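Local coordinates for protein ferredoxin--NADP reductase, apicoplast (Plasmodium falciparum, PDB 3JQQ) that transfers electrons between ferredoxin and NADP(H) through a bound FAD, and may play a role in the terminal step of isoprenoid precursor synthesis in the apicoplast, at residues G51-I56 / A100-I105. The protein carries 1 engineered substitution. Numbering follows the deposited sequence.
Sequences GHTCGI and ARLYSI. With FAD (flavin-adenine dinucleotide), chain I.
The Tyr103 ring meets Ile56 from strand 53-56 through its CD1, 3.8 Å from Ile56 CD1, the two side chains crossing at about a right angle. Both residues belong to the antiparallel FAD-binding barrel of the ferredoxin reductase family, where strand 101-104 pairs with 53-56, itself paired on its other side with strand 150-157. FAD O2' lies over one ring face, offset toward the rim, and flavin C2 meets the ring edge in plane. Tyrosine suits this place because its far end is polar: OH shares a hydrogen bond with O4' of the ribityl chain. The guanidinium of Arg101 takes diphosphate oxygen O1A at its edge, in plane, by a nearly straight bond from NH2, while NE reaches O1P weakly; the positive charge suits the two phosphates.

Cys54 and Tyr103 exchange backbone hydrogen bonds, as do Ile56 and Arg101, and Ile105 N adds another to His52 O. In the non-hydrogen-bonded pair Gly55-Leu102, Gly55 CA makes a CA-H...O contact of 3.1 Å with Arg101 O. On the face that also carries Tyr103, Cys54 packs on Val116, Ile56 on Ile118, and Tyr103 on both, in strand 114-123.

Ser104 N donates to FAD O4 at 3.0 Å, and Ser104 OG donates to a water 2.7 Å away that in turn bonds Gly51 O. With OG1 anti to the backbone N (chi1 178°), Thr53 brings its hydroxyl 2.8 Å from Tyr103 O and 3.0 Å from Cys54 O, two acceptors within reach of one proton.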
loop_
_atom_site.group_PDB
_atom_site.type_symbol
_atom_site.label_atom_id
_atom_site.label_comp_id
_atom_site.label_asym_id
_atom_site.label_seq_id
_atom_site.Cartn_x
_atom_site.Cartn_y
_atom_site.Cartn_z
ATOM N N GLY B 51 3.872 18.964 -8.937
ATOM C CA GLY B 51 4.110 18.171 -7.737
ATOM C C GLY B 51 2.860 17.964 -6.906
ATOM O O GLY B 51 2.801 17.061 -6.072
ATOM N N HIS B 52 1.855 18.804 -7.128
ATOM C CA HIS B 52 0.609 18.678 -6.384
ATOM C C HIS B 52 -0.172 17.433 -6.755
ATOM O O HIS B 52 0.027 16.832 -7.811
ATOM C CB HIS B 52 -0.286 19.899 -6.584
ATOM C CG HIS B 52 0.055 21.048 -5.695
ATOM N ND1 HIS B 52 0.226 22.329 -6.173
ATOM C CD2 HIS B 52 0.269 21.110 -4.365
ATOM C CE1 HIS B 52 0.522 23.132 -5.175
ATOM N NE2 HIS B 52 0.556 22.419 -4.064
ATOM N N THR B 53 -1.071 17.060 -5.857
ATOM C CA THR B 53 -2.023 16.010 -6.121
ATOM C C THR B 53 -3.408 16.627 -6.191
ATOM O O THR B 53 -3.642 17.724 -5.679
ATOM C CB THR B 53 -2.030 14.968 -5.002
ATOM O OG1 THR B 53 -3.018 13.971 -5.289
ATOM C CG2 THR B 53 -2.367 15.628 -3.677
ATOM N N CYS B 54 -4.318 15.919 -6.844
ATOM C CA CYS B 54 -5.718 16.274 -6.813
ATOM C C CYS B 54 -6.444 15.102 -6.189
ATOM O O CYS B 54 -5.897 14.004 -6.098
ATOM C CB CYS B 54 -6.244 16.526 -8.227
ATOM S SG CYS B 54 -5.998 15.137 -9.362
ATOM N N GLY B 55 -7.666 15.338 -5.741
ATOM C CA GLY B 55 -8.519 14.253 -5.300
ATOM C C GLY B 55 -9.548 13.976 -6.382
ATOM O O GLY B 55 -10.012 14.892 -7.063
ATOM N N ILE B 56 -9.882 12.706 -6.562
ATOM C CA ILE B 56 -10.982 12.334 -7.432
ATOM C C ILE B 56 -12.061 11.713 -6.558
ATOM O O ILE B 56 -11.774 10.829 -5.752
ATOM C CB ILE B 56 -10.548 11.322 -8.509
ATOM C CG1 ILE B 56 -9.605 11.980 -9.525
ATOM C CG2 ILE B 56 -11.762 10.748 -9.218
ATOM C CD1 ILE B 56 -9.010 11.009 -10.529
ATOM N N ALA B 100 -12.910 10.527 -1.402
ATOM C CA ALA B 100 -11.943 10.971 -2.401
ATOM C C ALA B 100 -10.594 10.270 -2.290
ATOM O O ALA B 100 -10.148 9.922 -1.199
ATOM C CB ALA B 100 -11.762 12.481 -2.318
ATOM N N ARG B 101 -9.952 10.071 -3.436
ATOM C CA ARG B 101 -8.607 9.499 -3.496
ATOM C C ARG B 101 -7.644 10.482 -4.137
ATOM O O ARG B 101 -8.024 11.254 -5.016
ATOM C CB ARG B 101 -8.600 8.203 -4.304
ATOM C CG ARG B 101 -8.804 6.956 -3.488
ATOM C CD ARG B 101 -10.241 6.822 -3.040
ATOM N NE ARG B 101 -10.470 5.518 -2.429
ATOM C CZ ARG B 101 -11.508 5.236 -1.643
ATOM N NH1 ARG B 101 -12.410 6.171 -1.366
ATOM N NH2 ARG B 101 -11.635 4.021 -1.132
ATOM N N LEU B 102 -6.391 10.435 -3.703
ATOM C CA LEU B 102 -5.380 11.344 -4.218
ATOM C C LEU B 102 -4.627 10.725 -5.384
ATOM O O LEU B 102 -4.284 9.538 -5.369
ATOM C CB LEU B 102 -4.402 11.747 -3.112
ATOM C CG LEU B 102 -5.016 12.393 -1.867
ATOM C CD1 LEU B 102 -3.978 12.508 -0.768
ATOM C CD2 LEU B 102 -5.623 13.756 -2.187
ATOM N N TYR B 103 -4.378 11.549 -6.392
ATOM C CA TYR B 103 -3.618 11.142 -7.556
ATOM C C TYR B 103 -2.699 12.283 -7.964
ATOM O O TYR B 103 -3.109 13.442 -8.010
ATOM C CB TYR B 103 -4.564 10.725 -8.686
ATOM C CG TYR B 103 -5.416 9.553 -8.267
ATOM C CD1 TYR B 103 -6.690 9.741 -7.757
ATOM C CD2 TYR B 103 -4.921 8.259 -8.332
ATOM C CE1 TYR B 103 -7.457 8.670 -7.345
ATOM C CE2 TYR B 103 -5.682 7.185 -7.921
ATOM C CZ TYR B 103 -6.949 7.394 -7.431
ATOM O OH TYR B 103 -7.711 6.322 -7.021
ATOM N N SER B 104 -1.441 11.953 -8.225
ATOM C CA SER B 104 -0.465 12.969 -8.569
ATOM C C SER B 104 -0.696 13.476 -9.985
ATOM O O SER B 104 -0.958 12.699 -10.907
ATOM C CB SER B 104 0.958 12.435 -8.407
ATOM O OG SER B 104 1.216 12.095 -7.055
ATOM N N ILE B 105 -0.610 14.792 -10.142
ATOM C CA ILE B 105 -0.794 15.428 -11.433
ATOM C C ILE B 105 0.496 15.275 -12.229
ATOM O O ILE B 105 1.575 15.578 -11.727
ATOM C CB ILE B 105 -1.147 16.922 -11.263
ATOM C CG1 ILE B 105 -2.369 17.077 -10.355
ATOM C CG2 ILE B 105 -1.403 17.576 -12.612
ATOM C CD1 ILE B 105 -2.675 18.519 -9.965
HETATM P PA FAD I . -9.557 0.960 -2.397
HETATM O O1A FAD I . -9.435 2.188 -1.527
HETATM O O2A FAD I . -11.006 0.628 -2.662
HETATM O O5B FAD I . -8.775 -0.281 -1.723
HETATM C C5B FAD I . -7.378 -0.230 -1.527
HETATM C C4B FAD I . -6.727 -1.551 -1.930
HETATM O O4B FAD I . -7.344 -2.638 -1.263
HETATM C C3B FAD I . -6.876 -1.808 -3.418
HETATM O O3B FAD I . -5.703 -2.436 -3.879
HETATM C C2B FAD I . -8.034 -2.780 -3.507
HETATM O O2B FAD I . -7.867 -3.670 -4.587
HETATM C C1B FAD I . -7.986 -3.511 -2.177
HETATM N N9A FAD I . -9.331 -3.847 -1.674
HETATM C C8A FAD I . -10.387 -2.992 -1.494
HETATM N N7A FAD I . -11.433 -3.701 -1.004
HETATM C C5A FAD I . -11.055 -4.990 -0.864
HETATM C C6A FAD I . -11.726 -6.120 -0.411
HETATM N N6A FAD I . -13.018 -6.053 -0.094
HETATM N N1A FAD I . -11.065 -7.330 -0.383
HETATM C C2A FAD I . -9.753 -7.410 -0.801
HETATM N N3A FAD I . -9.097 -6.283 -1.251
HETATM C C4A FAD I . -9.738 -5.093 -1.281
HETATM N N1 FAD I . -2.478 6.118 -7.070
HETATM C C2 FAD I . -2.327 6.106 -8.439
HETATM O O2 FAD I . -2.766 5.152 -9.083
HETATM N N3 FAD I . -1.691 7.153 -9.078
HETATM C C4 FAD I . -1.199 8.214 -8.349
HETATM O O4 FAD I . -0.630 9.144 -8.918
HETATM C C4X FAD I . -1.348 8.228 -6.968
HETATM N N5 FAD I . -0.859 9.288 -6.235
HETATM C C5X FAD I . -1.014 9.288 -4.866
HETATM C C6 FAD I . -0.519 10.359 -4.128
HETATM C C7 FAD I . -0.668 10.376 -2.750
HETATM C C7M FAD I . -0.132 11.535 -1.956
HETATM C C8 FAD I . -1.316 9.318 -2.113
HETATM C C8M FAD I . -1.486 9.313 -0.618
HETATM C C9 FAD I . -1.808 8.250 -2.853
HETATM C C9A FAD I . -1.660 8.226 -4.230
HETATM N N10 FAD I . -2.163 7.161 -4.961
HETATM C C10 FAD I . -1.992 7.170 -6.331
HETATM C "C1'" FAD I . -3.022 6.089 -4.319
HETATM C "C2'" FAD I . -4.512 6.275 -4.640
HETATM O "O2'" FAD I . -4.975 7.440 -4.002
HETATM C "C3'" FAD I . -5.444 5.141 -4.183
HETATM O "O3'" FAD I . -5.097 4.696 -2.890
HETATM C "C4'" FAD I . -5.499 3.955 -5.145
HETATM O "O4'" FAD I . -6.065 4.384 -6.363
HETATM C "C5'" FAD I . -6.375 2.844 -4.575
HETATM O "O5'" FAD I . -7.670 3.373 -4.409
HETATM P P FAD I . -8.988 2.488 -4.675
HETATM O O1P FAD I . -10.204 3.240 -4.186
HETATM O O2P FAD I . -9.128 2.117 -6.134
HETATM O O3P FAD I . -8.758 1.173 -3.778
HETATM O O HOH W 1 2.396 14.089 -5.676
HETATM O O HOH W 2 2.241 15.946 -9.271
#